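Side-chain contacts in YueI protein (Bacillus subtilis, PDB 2OHW), which is of unknown function and belongs to the DUF1694 family, folding as a small alpha/beta domain around a mixed four-stranded sheet: residues D8-Q13 against G17-K22; D24-H27 against S32-E35; K50-A55 against I119-D124; L67-E72 against Q76-Y81. All blocks are in the same frame, centred on the assembly; numbering follows the deposited sequence.

Contact 1. Residues D8-Q13 against G17-K22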
loop_
_atom_site.group_PDB
_atom_site.type_symbol
_atom_site.label_atom_id
_atom_site.label_comp_id
_atom_site.label_asym_id
_atom_site.label_seq_id
_atom_site.Cartn_x
_atom_site.Cartn_y
_atom_site.Cartn_z
ATOM N N ASP A 8 -5.691 -15.033 -2.961
ATOM C CA ASP A 8 -6.523 -14.296 -3.893
ATOM C C ASP A 8 -7.790 -13.821 -3.207
ATOM O O ASP A 8 -8.248 -12.714 -3.473
ATOM C CB ASP A 8 -6.904 -15.137 -5.113
ATOM C CG ASP A 8 -5.740 -15.397 -6.040
ATOM O OD1 ASP A 8 -4.643 -14.806 -5.865
ATOM O OD2 ASP A 8 -5.936 -16.216 -6.960
ATOM N N LEU A 9 -8.366 -14.646 -2.335
ATOM C CA LEU A 9 -9.583 -14.266 -1.654
ATOM C C LEU A 9 -9.286 -13.139 -0.671
ATOM O O LEU A 9 -10.037 -12.164 -0.598
ATOM C CB LEU A 9 -10.247 -15.455 -0.939
ATOM C CG LEU A 9 -11.669 -15.121 -0.449
ATOM C CD1 LEU A 9 -12.609 -14.769 -1.607
ATOM C CD2 LEU A 9 -12.279 -16.231 0.390
ATOM N N TYR A 10 -8.179 -13.261 0.053
ATOM C CA TYR A 10 -7.736 -12.192 0.969
ATOM C C TYR A 10 -7.620 -10.866 0.235
ATOM O O TYR A 10 -8.117 -9.833 0.699
ATOM C CB TYR A 10 -6.390 -12.582 1.570
ATOM C CG TYR A 10 -5.763 -11.586 2.505
ATOM C CD1 TYR A 10 -6.140 -11.536 3.846
ATOM C CD2 TYR A 10 -4.732 -10.753 2.080
ATOM C CE1 TYR A 10 -5.544 -10.639 4.723
ATOM C CE2 TYR A 10 -4.132 -9.855 2.951
ATOM C CZ TYR A 10 -4.527 -9.817 4.279
ATOM O OH TYR A 10 -3.905 -8.955 5.171
ATOM N N LEU A 11 -6.969 -10.895 -0.919
ATOM C CA LEU A 11 -6.869 -9.686 -1.754
ATOM C C LEU A 11 -8.223 -9.180 -2.267
ATOM O O LEU A 11 -8.541 -7.995 -2.147
ATOM C CB LEU A 11 -5.919 -9.922 -2.926
ATOM C CG LEU A 11 -4.463 -10.242 -2.568
ATOM C CD1 LEU A 11 -3.751 -10.682 -3.814
ATOM C CD2 LEU A 11 -3.796 -8.982 -1.991
ATOM N N GLN A 12 -9.041 -10.078 -2.802
ATOM C CA GLN A 12 -10.311 -9.672 -3.410
ATOM C C GLN A 12 -11.203 -8.993 -2.380
ATOM O O GLN A 12 -11.902 -8.017 -2.696
ATOM C CB GLN A 12 -10.998 -10.904 -4.011
ATOM C CG GLN A 12 -12.428 -10.713 -4.512
ATOM C CD GLN A 12 -12.939 -11.989 -5.134
ATOM O OE1 GLN A 12 -12.419 -12.436 -6.160
ATOM N NE2 GLN A 12 -13.928 -12.598 -4.501
ATOM N N GLN A 13 -11.145 -9.484 -1.144
ATOM C CA GLN A 13 -12.008 -8.963 -0.083
ATOM C C GLN A 13 -11.448 -7.781 0.697
ATOM O O GLN A 13 -12.081 -7.309 1.626
ATOM C CB GLN A 13 -12.411 -10.084 0.861
ATOM C CG GLN A 13 -13.261 -11.125 0.174
ATOM C CD GLN A 13 -14.003 -11.985 1.148
ATOM O OE1 GLN A 13 -13.554 -12.199 2.280
ATOM N NE2 GLN A 13 -15.138 -12.523 0.703
ATOM N N GLY A 17 -7.367 -8.524 8.165
ATOM C CA GLY A 17 -6.715 -9.440 9.098
ATOM C C GLY A 17 -5.326 -9.916 8.703
ATOM O O GLY A 17 -4.797 -9.533 7.660
ATOM N N PRO A 18 -4.724 -10.782 9.536
ATOM C CA PRO A 18 -3.354 -11.208 9.283
ATOM C C PRO A 18 -3.262 -12.322 8.244
ATOM O O PRO A 18 -4.272 -12.961 7.917
ATOM C CB PRO A 18 -2.910 -11.735 10.647
ATOM C CG PRO A 18 -4.163 -12.311 11.243
ATOM C CD PRO A 18 -5.293 -11.429 10.738
ATOM N N LEU A 19 -2.053 -12.553 7.738
ATOM C CA LEU A 19 -1.784 -13.742 6.941
ATOM C C LEU A 19 -1.179 -14.815 7.836
ATOM O O LEU A 19 -0.958 -14.578 9.023
ATOM C CB LEU A 19 -0.854 -13.416 5.780
ATOM C CG LEU A 19 -1.425 -12.413 4.777
ATOM C CD1 LEU A 19 -0.410 -12.100 3.695
ATOM C CD2 LEU A 19 -2.721 -12.940 4.171
ATOM N N GLU A 20 -0.917 -15.988 7.263
ATOM C CA GLU A 20 -0.410 -17.130 8.034
ATOM C C GLU A 20 0.976 -16.904 8.650
ATOM O O GLU A 20 1.227 -17.321 9.783
ATOM C CB GLU A 20 -0.443 -18.438 7.217
ATOM C CG GLU A 20 -0.295 -18.298 5.702
ATOM C CD GLU A 20 0.099 -19.603 5.024
ATOM O OE1 GLU A 20 -0.792 -20.288 4.484
ATOM O OE2 GLU A 20 1.297 -19.950 5.039
ATOM N N THR A 21 1.864 -16.245 7.909
ATOM C CA THR A 21 3.218 -15.978 8.392
ATOM C C THR A 21 3.609 -14.509 8.238
ATOM O O THR A 21 3.058 -13.794 7.409
ATOM C CB THR A 21 4.270 -16.847 7.659
ATOM O OG1 THR A 21 4.344 -16.465 6.278
ATOM C CG2 THR A 21 3.939 -18.338 7.753
ATOM N N LYS A 22 4.579 -14.070 9.038
ATOM C CA LYS A 22 5.167 -12.738 8.881
ATOM C C LYS A 22 5.824 -12.495 7.503
ATOM O O LYS A 22 5.580 -11.450 6.883
ATOM C CB LYS A 22 6.135 -12.440 10.035
ATOM C CG LYS A 22 5.483 -11.794 11.260
ATOM C CD LYS A 22 4.373 -12.633 11.885
ATOM C CE LYS A 22 3.805 -11.973 13.144
ATOM N NZ LYS A 22 3.135 -10.671 12.855
#

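Contact 2. Residues D24-H27 against S32-E35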
loop_
_atom_site.group_PDB
_atom_site.type_symbol
_atom_site.label_atom_id
_atom_site.label_comp_id
_atom_site.label_asym_id
_atom_site.label_seq_id
_atom_site.Cartn_x
_atom_site.Cartn_y
_atom_site.Cartn_z
ATOM N N ASP A 24 5.024 -13.818 4.682
ATOM C CA ASP A 24 3.930 -13.667 3.726
ATOM C C ASP A 24 3.490 -12.205 3.673
ATOM O O ASP A 24 3.315 -11.632 2.598
ATOM C CB ASP A 24 2.721 -14.515 4.135
ATOM C CG ASP A 24 2.875 -15.987 3.793
ATOM O OD1 ASP A 24 3.666 -16.335 2.885
ATOM O OD2 ASP A 24 2.175 -16.802 4.440
ATOM N N GLU A 25 3.315 -11.615 4.851
ATOM C CA GLU A 25 2.862 -10.239 4.946
ATOM C C GLU A 25 3.889 -9.285 4.359
ATOM O O GLU A 25 3.528 -8.386 3.598
ATOM C CB GLU A 25 2.561 -9.865 6.398
ATOM C CG GLU A 25 1.373 -10.645 6.973
ATOM C CD GLU A 25 1.097 -10.354 8.432
ATOM O OE1 GLU A 25 1.762 -9.464 9.004
ATOM O OE2 GLU A 25 0.200 -11.012 9.012
ATOM N N ARG A 26 5.163 -9.496 4.688
ATOM C CA ARG A 26 6.211 -8.620 4.184
ATOM C C ARG A 26 6.316 -8.697 2.671
ATOM O O ARG A 26 6.545 -7.685 2.005
ATOM C CB ARG A 26 7.556 -8.947 4.831
ATOM C CG ARG A 26 7.594 -8.669 6.327
ATOM C CD ARG A 26 9.028 -8.672 6.840
ATOM N NE ARG A 26 9.073 -8.734 8.292
ATOM C CZ ARG A 26 9.007 -7.678 9.094
ATOM N NH1 ARG A 26 8.882 -6.451 8.591
ATOM N NH2 ARG A 26 9.060 -7.851 10.409
ATOM N N HIS A 27 6.138 -9.898 2.126
ATOM C CA HIS A 27 6.193 -10.069 0.679
ATOM C C HIS A 27 5.025 -9.411 -0.058
ATOM O O HIS A 27 5.169 -9.046 -1.224
ATOM C CB HIS A 27 6.317 -11.545 0.307
ATOM C CG HIS A 27 7.595 -12.178 0.774
ATOM N ND1 HIS A 27 7.639 -13.428 1.354
ATOM C CD2 HIS A 27 8.875 -11.733 0.742
ATOM C CE1 HIS A 27 8.890 -13.726 1.658
ATOM N NE2 HIS A 27 9.660 -12.713 1.300
ATOM N N SER A 32 6.473 -4.424 4.898
ATOM C CA SER A 32 5.787 -4.152 6.165
ATOM C C SER A 32 4.967 -5.335 6.664
ATOM O O SER A 32 4.493 -6.166 5.875
ATOM C CB SER A 32 4.858 -2.939 6.022
ATOM O OG SER A 32 4.200 -2.660 7.257
ATOM N N LEU A 33 4.804 -5.421 7.984
ATOM C CA LEU A 33 3.853 -6.371 8.562
ATOM C C LEU A 33 2.428 -5.823 8.438
ATOM O O LEU A 33 2.210 -4.612 8.471
ATOM C CB LEU A 33 4.179 -6.636 10.046
ATOM C CG LEU A 33 5.470 -7.409 10.372
ATOM C CD1 LEU A 33 5.617 -7.646 11.873
ATOM C CD2 LEU A 33 5.529 -8.719 9.613
ATOM N N ARG A 34 1.449 -6.718 8.334
ATOM C CA ARG A 34 0.060 -6.268 8.201
ATOM C C ARG A 34 -0.362 -5.357 9.363
ATOM O O ARG A 34 -1.132 -4.403 9.174
ATOM C CB ARG A 34 -0.875 -7.470 8.100
ATOM C CG ARG A 34 -2.348 -7.128 8.108
ATOM C CD ARG A 34 -2.760 -6.328 6.873
ATOM N NE ARG A 34 -4.201 -6.069 6.868
ATOM C CZ ARG A 34 -4.789 -5.153 7.626
ATOM N NH1 ARG A 34 -6.105 -4.980 7.548
ATOM N NH2 ARG A 34 -4.064 -4.406 8.459
ATOM N N GLU A 35 0.134 -5.644 10.570
ATOM C CA GLU A 35 -0.267 -4.863 11.736
ATOM C C GLU A 35 0.170 -3.397 11.659
ATOM O O GLU A 35 -0.350 -2.570 12.407
ATOM C CB GLU A 35 0.265 -5.499 13.039
ATOM C CG GLU A 35 1.764 -5.429 13.208
ATOM C CD GLU A 35 2.253 -6.152 14.453
ATOM O OE1 GLU A 35 1.481 -6.941 15.030
ATOM O OE2 GLU A 35 3.418 -5.927 14.838
HETATM O O HOH W 1 1.103 -8.309 11.270
HETATM O O HOH W 2 6.971 -3.941 9.639
#

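Contact 3. Residues K50-A55 against I119-D124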
loop_
_atom_site.group_PDB
_atom_site.type_symbol
_atom_site.label_atom_id
_atom_site.label_comp_id
_atom_site.label_asym_id
_atom_site.label_seq_id
_atom_site.Cartn_x
_atom_site.Cartn_y
_atom_site.Cartn_z
ATOM N N LYS A 50 -5.793 10.742 -11.751
ATOM C CA LYS A 50 -5.996 11.532 -10.546
ATOM C C LYS A 50 -5.581 10.762 -9.288
ATOM O O LYS A 50 -6.073 9.654 -9.054
ATOM C CB LYS A 50 -7.455 11.981 -10.433
ATOM C CG LYS A 50 -7.659 13.169 -9.501
ATOM C CD LYS A 50 -7.070 14.450 -10.087
ATOM C CE LYS A 50 -6.983 15.551 -9.046
ATOM N NZ LYS A 50 -5.983 16.591 -9.436
ATOM N N PRO A 51 -4.683 11.347 -8.468
ATOM C CA PRO A 51 -4.276 10.663 -7.237
ATOM C C PRO A 51 -5.425 10.545 -6.241
ATOM O O PRO A 51 -6.346 11.369 -6.246
ATOM C CB PRO A 51 -3.164 11.559 -6.678
ATOM C CG PRO A 51 -3.405 12.888 -7.274
ATOM C CD PRO A 51 -3.979 12.636 -8.634
ATOM N N TYR A 52 -5.375 9.521 -5.399
ATOM C CA TYR A 52 -6.447 9.295 -4.444
ATOM C C TYR A 52 -6.373 10.247 -3.244
ATOM O O TYR A 52 -5.395 10.249 -2.475
ATOM C CB TYR A 52 -6.439 7.840 -3.964
ATOM C CG TYR A 52 -7.036 6.845 -4.944
ATOM C CD1 TYR A 52 -8.336 6.379 -4.792
ATOM C CD2 TYR A 52 -6.285 6.359 -6.010
ATOM C CE1 TYR A 52 -8.872 5.451 -5.703
ATOM C CE2 TYR A 52 -6.794 5.440 -6.898
ATOM C CZ TYR A 52 -8.089 4.998 -6.746
ATOM O OH TYR A 52 -8.583 4.085 -7.658
ATOM N N LYS A 53 -7.433 11.026 -3.064
ATOM C CA LYS A 53 -7.546 11.891 -1.883
ATOM C C LYS A 53 -7.547 11.105 -0.563
ATOM O O LYS A 53 -7.138 11.632 0.466
ATOM C CB LYS A 53 -8.788 12.783 -1.983
ATOM C CG LYS A 53 -8.809 13.948 -0.992
ATOM C CD LYS A 53 -7.648 14.929 -1.205
ATOM C CE LYS A 53 -7.418 15.761 0.051
ATOM N NZ LYS A 53 -6.400 16.823 -0.175
ATOM N N GLU A 54 -7.988 9.846 -0.604
ATOM C CA GLU A 54 -7.970 8.988 0.577
ATOM C C GLU A 54 -6.551 8.715 1.050
ATOM O O GLU A 54 -6.305 8.614 2.248
ATOM C CB GLU A 54 -8.691 7.664 0.305
ATOM C CG GLU A 54 -10.189 7.829 0.017
ATOM C CD GLU A 54 -10.526 8.032 -1.451
ATOM O OE1 GLU A 54 -9.641 8.348 -2.265
ATOM O OE2 GLU A 54 -11.713 7.889 -1.798
ATOM N N ALA A 55 -5.603 8.632 0.116
ATOM C CA ALA A 55 -4.197 8.484 0.504
ATOM C C ALA A 55 -3.685 9.778 1.102
ATOM O O ALA A 55 -2.955 9.747 2.093
ATOM C CB ALA A 55 -3.333 8.065 -0.688
ATOM N N ILE A 119 -7.987 -1.110 5.280
ATOM C CA ILE A 119 -6.758 -0.527 4.736
ATOM C C ILE A 119 -6.777 -0.375 3.219
ATOM O O ILE A 119 -5.721 -0.194 2.590
ATOM C CB ILE A 119 -5.523 -1.363 5.099
ATOM C CG1 ILE A 119 -5.684 -2.795 4.579
ATOM C CG2 ILE A 119 -5.232 -1.311 6.606
ATOM C CD1 ILE A 119 -4.353 -3.491 4.425
ATOM N N TYR A 120 -7.947 -0.498 2.611
ATOM C CA TYR A 120 -8.035 -0.373 1.155
ATOM C C TYR A 120 -9.144 0.576 0.744
ATOM O O TYR A 120 -10.049 0.877 1.551
ATOM C CB TYR A 120 -8.209 -1.739 0.471
ATOM C CG TYR A 120 -9.616 -2.299 0.411
ATOM C CD1 TYR A 120 -10.202 -2.576 -0.817
ATOM C CD2 TYR A 120 -10.344 -2.585 1.562
ATOM C CE1 TYR A 120 -11.486 -3.097 -0.901
ATOM C CE2 TYR A 120 -11.650 -3.087 1.483
ATOM C CZ TYR A 120 -12.195 -3.355 0.248
ATOM O OH TYR A 120 -13.469 -3.885 0.160
ATOM N N ILE A 121 -9.076 1.018 -0.518
ATOM C CA ILE A 121 -10.070 1.877 -1.141
ATOM C C ILE A 121 -10.890 1.044 -2.115
ATOM O O ILE A 121 -10.404 0.632 -3.168
ATOM C CB ILE A 121 -9.400 3.073 -1.894
ATOM C CG1 ILE A 121 -8.458 3.838 -0.962
ATOM C CG2 ILE A 121 -10.471 3.975 -2.539
ATOM C CD1 ILE A 121 -7.597 4.888 -1.646
ATOM N N GLN A 122 -12.119 0.736 -1.716
ATOM C CA GLN A 122 -12.975 -0.078 -2.538
ATOM C C GLN A 122 -13.536 0.745 -3.681
ATOM O O GLN A 122 -14.392 1.617 -3.483
ATOM C CB GLN A 122 -14.122 -0.618 -1.690
ATOM C CG GLN A 122 -15.044 -1.553 -2.447
ATOM C CD GLN A 122 -16.254 -1.896 -1.630
ATOM O OE1 GLN A 122 -16.932 -1.012 -1.092
ATOM N NE2 GLN A 122 -16.538 -3.182 -1.519
ATOM N N ASP A 123 -13.071 0.449 -4.885
ATOM C CA ASP A 123 -13.636 1.045 -6.094
ATOM C C ASP A 123 -13.503 0.071 -7.263
ATOM O O ASP A 123 -12.933 -1.017 -7.105
ATOM C CB ASP A 123 -13.046 2.461 -6.370
ATOM C CG ASP A 123 -11.569 2.457 -6.794
ATOM O OD1 ASP A 123 -10.917 1.399 -6.800
ATOM O OD2 ASP A 123 -11.054 3.547 -7.157
ATOM N N ASP A 124 -14.023 0.433 -8.434
ATOM C CA ASP A 124 -13.940 -0.468 -9.588
ATOM C C ASP A 124 -12.505 -0.805 -10.022
ATOM O O ASP A 124 -12.236 -1.916 -10.492
ATOM C CB ASP A 124 -14.736 0.095 -10.781
ATOM C CG ASP A 124 -14.198 1.428 -11.285
ATOM O OD1 ASP A 124 -13.434 2.112 -10.561
ATOM O OD2 ASP A 124 -14.555 1.807 -12.433
#

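Contact 4. Residues L67-E72 against Q76-Y81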
loop_
_atom_site.group_PDB
_atom_site.type_symbol
_atom_site.label_atom_id
_atom_site.label_comp_id
_atom_site.label_asym_id
_atom_site.label_seq_id
_atom_site.Cartn_x
_atom_site.Cartn_y
_atom_site.Cartn_z
ATOM N N LEU A 67 5.887 6.338 3.448
ATOM C CA LEU A 67 5.292 5.974 2.175
ATOM C C LEU A 67 6.209 4.980 1.433
ATOM O O LEU A 67 7.310 5.339 0.994
ATOM C CB LEU A 67 5.054 7.242 1.346
ATOM C CG LEU A 67 4.611 7.014 -0.096
ATOM C CD1 LEU A 67 3.242 6.372 -0.106
ATOM C CD2 LEU A 67 4.610 8.327 -0.882
ATOM N N LEU A 68 5.762 3.730 1.320
ATOM C CA LEU A 68 6.489 2.684 0.605
ATOM C C LEU A 68 5.932 2.599 -0.821
ATOM O O LEU A 68 4.701 2.556 -1.004
ATOM C CB LEU A 68 6.303 1.336 1.296
ATOM C CG LEU A 68 6.720 1.248 2.779
ATOM C CD1 LEU A 68 6.460 -0.150 3.326
ATOM C CD2 LEU A 68 8.194 1.608 2.942
ATOM N N ILE A 69 6.835 2.585 -1.810
ATOM C CA ILE A 69 6.460 2.619 -3.227
ATOM C C ILE A 69 7.090 1.419 -3.912
ATOM O O ILE A 69 8.285 1.159 -3.754
ATOM C CB ILE A 69 6.981 3.900 -3.881
ATOM C CG1 ILE A 69 6.324 5.123 -3.252
ATOM C CG2 ILE A 69 6.742 3.883 -5.394
ATOM C CD1 ILE A 69 7.145 6.397 -3.451
ATOM N N ASN A 70 6.294 0.698 -4.692
ATOM C CA ASN A 70 6.764 -0.428 -5.464
ATOM C C ASN A 70 7.660 0.035 -6.613
ATOM O O ASN A 70 7.188 0.704 -7.526
ATOM C CB ASN A 70 5.546 -1.163 -6.034
ATOM C CG ASN A 70 5.894 -2.478 -6.654
ATOM O OD1 ASN A 70 6.987 -2.649 -7.203
ATOM N ND2 ASN A 70 4.957 -3.421 -6.598
ATOM N N GLY A 71 8.941 -0.344 -6.574
ATOM C CA GLY A 71 9.923 0.041 -7.591
ATOM C C GLY A 71 9.651 -0.485 -8.990
ATOM O O GLY A 71 10.322 -0.066 -9.944
ATOM N N GLU A 72 8.677 -1.386 -9.146
ATOM C CA GLU A 72 8.300 -1.808 -10.503
ATOM C C GLU A 72 7.623 -0.684 -11.283
ATOM O O GLU A 72 7.578 -0.719 -12.523
ATOM C CB GLU A 72 7.365 -3.010 -10.474
ATOM C CG GLU A 72 7.940 -4.171 -9.713
ATOM C CD GLU A 72 8.019 -5.422 -10.524
ATOM O OE1 GLU A 72 7.208 -5.610 -11.456
ATOM O OE2 GLU A 72 8.912 -6.237 -10.221
ATOM N N GLN A 76 6.759 8.644 -13.012
ATOM C CA GLN A 76 5.600 9.485 -13.312
ATOM C C GLN A 76 4.287 8.947 -12.736
ATOM O O GLN A 76 3.345 9.706 -12.543
ATOM C CB GLN A 76 5.490 9.732 -14.822
ATOM C CG GLN A 76 5.091 8.521 -15.627
ATOM C CD GLN A 76 6.247 7.645 -16.055
ATOM O OE1 GLN A 76 7.395 7.816 -15.622
ATOM N NE2 GLN A 76 5.944 6.675 -16.915
ATOM N N SER A 77 4.255 7.650 -12.435
ATOM C CA SER A 77 3.073 7.003 -11.869
ATOM C C SER A 77 2.863 7.320 -10.395
ATOM O O SER A 77 1.726 7.389 -9.926
ATOM C CB SER A 77 3.152 5.475 -12.046
ATOM O OG SER A 77 3.289 5.125 -13.420
ATOM N N TYR A 78 3.952 7.493 -9.658
ATOM C CA TYR A 78 3.847 7.679 -8.213
ATOM C C TYR A 78 4.325 9.015 -7.697
ATOM O O TYR A 78 4.222 9.300 -6.507
ATOM C CB TYR A 78 4.562 6.556 -7.453
ATOM C CG TYR A 78 6.044 6.387 -7.740
ATOM C CD1 TYR A 78 7.000 7.248 -7.191
ATOM C CD2 TYR A 78 6.492 5.343 -8.544
ATOM C CE1 TYR A 78 8.360 7.064 -7.439
ATOM C CE2 TYR A 78 7.834 5.158 -8.794
ATOM C CZ TYR A 78 8.764 6.023 -8.242
ATOM O OH TYR A 78 10.081 5.804 -8.518
ATOM N N SER A 79 4.873 9.844 -8.579
ATOM C CA SER A 79 5.383 11.129 -8.137
ATOM C C SER A 79 4.365 12.017 -7.420
ATOM O O SER A 79 4.747 12.764 -6.517
ATOM C CB SER A 79 6.012 11.868 -9.303
ATOM O OG SER A 79 5.078 11.999 -10.347
ATOM N N SER A 80 3.089 11.945 -7.792
ATOM C CA SER A 80 2.070 12.741 -7.097
ATOM C C SER A 80 2.008 12.385 -5.609
ATOM O O SER A 80 1.770 13.251 -4.766
ATOM C CB SER A 80 0.699 12.519 -7.725
ATOM O OG SER A 80 0.665 13.047 -9.036
ATOM N N TYR A 81 2.204 11.101 -5.300
ATOM C CA TYR A 81 2.132 10.638 -3.914
ATOM C C TYR A 81 3.335 11.100 -3.120
ATOM O O TYR A 81 3.230 11.335 -1.917
ATOM C CB TYR A 81 1.969 9.114 -3.860
ATOM C CG TYR A 81 0.624 8.708 -4.427
ATOM C CD1 TYR A 81 -0.536 8.816 -3.659
ATOM C CD2 TYR A 81 0.505 8.270 -5.753
ATOM C CE1 TYR A 81 -1.786 8.480 -4.193
ATOM C CE2 TYR A 81 -0.736 7.928 -6.291
ATOM C CZ TYR A 81 -1.866 8.028 -5.503
ATOM O OH TYR A 81 -3.083 7.687 -6.070
#

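Contact 1. Residues D8-Q13 against G17-K22
Tyr-10, on the last turns of helix 5-12, reaches across to Gly-17 and Leu-19 in the loop joining two successive surface helices, 5-12 and 22-28, and so ties a helix to its own connection. Its CG lies anti to the backbone N (chi1 178°), which swings the ring out from the helix toward the loop. There the phenol does two jobs. Its hydroxyl gives its proton to the carbonyl of Gly-17, OH to O 2.7 Å, and meets that oxygen almost head-on, with a C=O...donor angle of 171°; the oxygen lies at the ring edge, in its plane. Glycine suits this end of the loop, because at its positive phi a side chain would collide with the preceding carbonyl oxygen. Meanwhile Leu-19 presses one methyl on the ring: CD2 stands 3.4 Å from the centroid of Tyr-10, a CH-pi contact over the centre of the face. A leucine in place of Tyr-10 would probably lose both the bond to the Gly-17 carbonyl and the flat face under Leu-19 CD2. Because CD2 is so nearly centred, the six ring carbons of Tyr-10 all lie within 3.6 to 3.7 Å of Leu-19 CD2.

Contact 2. Residues D24-H27 against S32-E35
Glu-25 and Arg-26, on helix 22-28, grip the returning chain at Ser-32 to Arg-34, where the loop after helix 22-28 folds back on that helix and enters a 3-10 segment at Arg-34, just before strand 37-42. Glu-25 comes first and is buried. Its CG lies beside the backbone N (chi1 -66°) and the chain runs on extended, carrying the carboxylate to the start of the 3-10 segment. OE1 takes the N-H of Arg-34 at 2.8 Å from N, with an angle at the hydrogen of 158°; the donor arrives from above the carboxylate plane, 53° out of it. The same OE1 accepts a proton from a water that in turn accepts from Glu-35 N, so one oxygen serves two successive backbone amides, the second through the water. A glutamate fits because its length lets an acceptor on the helix reach the amides of the loop.

Arg-26 follows. Its CA makes a CH...O contact with the carbonyl oxygen of Ser-32, CA to O 3.4 Å, while its extended side chain lies across Leu-33 and spreads the guanidinium over the isobutyl group, with CD2 of Leu-33 3.6 Å above the centre of the plane. Such flat, apolar cover leaves the N-H groups directed at the rim, where NH1 bonds the carbonyl of Gly-31. The oxygen of a second water accepts from Leu-33 N at 3.1 Å, and from NH1 of Arg-26 only weakly, at 3.3 Å.

Contact 3. Residues K50-A55 against I119-D124
Tyr-52, at the N-cap position of helix 53-60, meets Ile-121 and Asp-123 in the loop before helix 124-129, so that the starts of two helices far apart in sequence are joined.

The polar link is a single hydrogen bond. The hydroxyl of Tyr-52 donates to Asp-123, OH to OD2 2.6 Å, and OD2 receives it on its syn lone pair, the side facing OD1. OD2 sits at the ring edge, in its plane, while the carboxylate plane is turned 60° from the ring. Asp-123 is itself an N-cap: with CG between its backbone N and carbonyl carbon (chi1 70°), OD1 can cap Tyr-126 N and also accept from Gln-45 NE2, leaving OD2 for the phenol. An aspartate suits the place because its short carboxylate can hold helix and tyrosine together. A phenylalanine in place of Tyr-52 would probably leave OD2 of Asp-123 without its phenol partner and the carboxylate less firmly fixed.

The apolar part centres on Ile-121, whose two branches follow the CD1-CE1 side of the tyrosine ring. CD1 comes obliquely to it, 3.6 Å from CD1 of Tyr-52, and CG2 lies 3.8 Å from Tyr-52 CE1. Isoleucine suits the place because its two branches can touch neighbouring ring carbons at once.

Glu-54 adds to both kinds. A bend in its chain (chi2 90°) folds the carboxylate back, so that OE1 lies at the edge of the Tyr-52 ring, in its plane. Its methylene packs on the isoleucine, CB of Glu-54 lying 3.6 Å from Ile-121 CD1.

Contact 4. Residues L67-E72 against Q76-Y81
Ile-69 of strand 65-70 drives a methyl onto the ring of Tyr-78 in helix 75-87, an apolar contact between the first strand and the helix of a beta-alpha-beta unit. CG2 lies 3.5 Å from the centroid of the Tyr-78 ring and 16° off its normal, a CH-pi contact over one face but offset toward the rim. The two side chains cross at about a right angle. Tyr-78 has its CG between the backbone N and the carbonyl carbon (chi1 59°), which turns the ring to Ile-69. The beta-branched isoleucine brings a second methyl as well: CG2 covers the face, while CD1 of Ile-69 touches CD1 of Tyr-78 at 3.8 Å.

Leu-67, two residues back and on the same side of the strand, packs on the helix backbone. Its CD2 is 3.5 Å from the carbonyl O of Tyr-81 and 4.1 Å from Tyr-81 CB, while the tyrosine ring leads away.

The polar detail lies at the strand end, where Asn-70 OD1 accepts from Glu-72 N at 2.9 Å in an Asx turn that leads the chain out of the strand.

Around this core, Tyr-81 rests on Ile-106 of strand 104-110 and Tyr-78 on Ile-94 of strand 92-95, so helix 75-87 packs against the strands flanking 65-70.

In the fold
Contact 4 is the buried one, mostly methyls against a ring face and helix backbone, with no polar bond from one segment to the other. Contact 1 lies at the surface, and contacts 2 and 3 are partly buried; each of these three uses a hydrogen bond to fix a loop, backed by apolar cover. Contacts 1 and 2 share the region of helix 22-28: Glu-25 OE2 accepts from Leu-19 N at 3.0 Å, so one glutamate serves both. Contacts 3 and 4 meet through Tyr-81, whose OH bonds Tyr-52 N at 3.0 Å. Contacts 1 and 4 do not touch, their centres lying about 23 Å apart on opposite sides of the chain's centre.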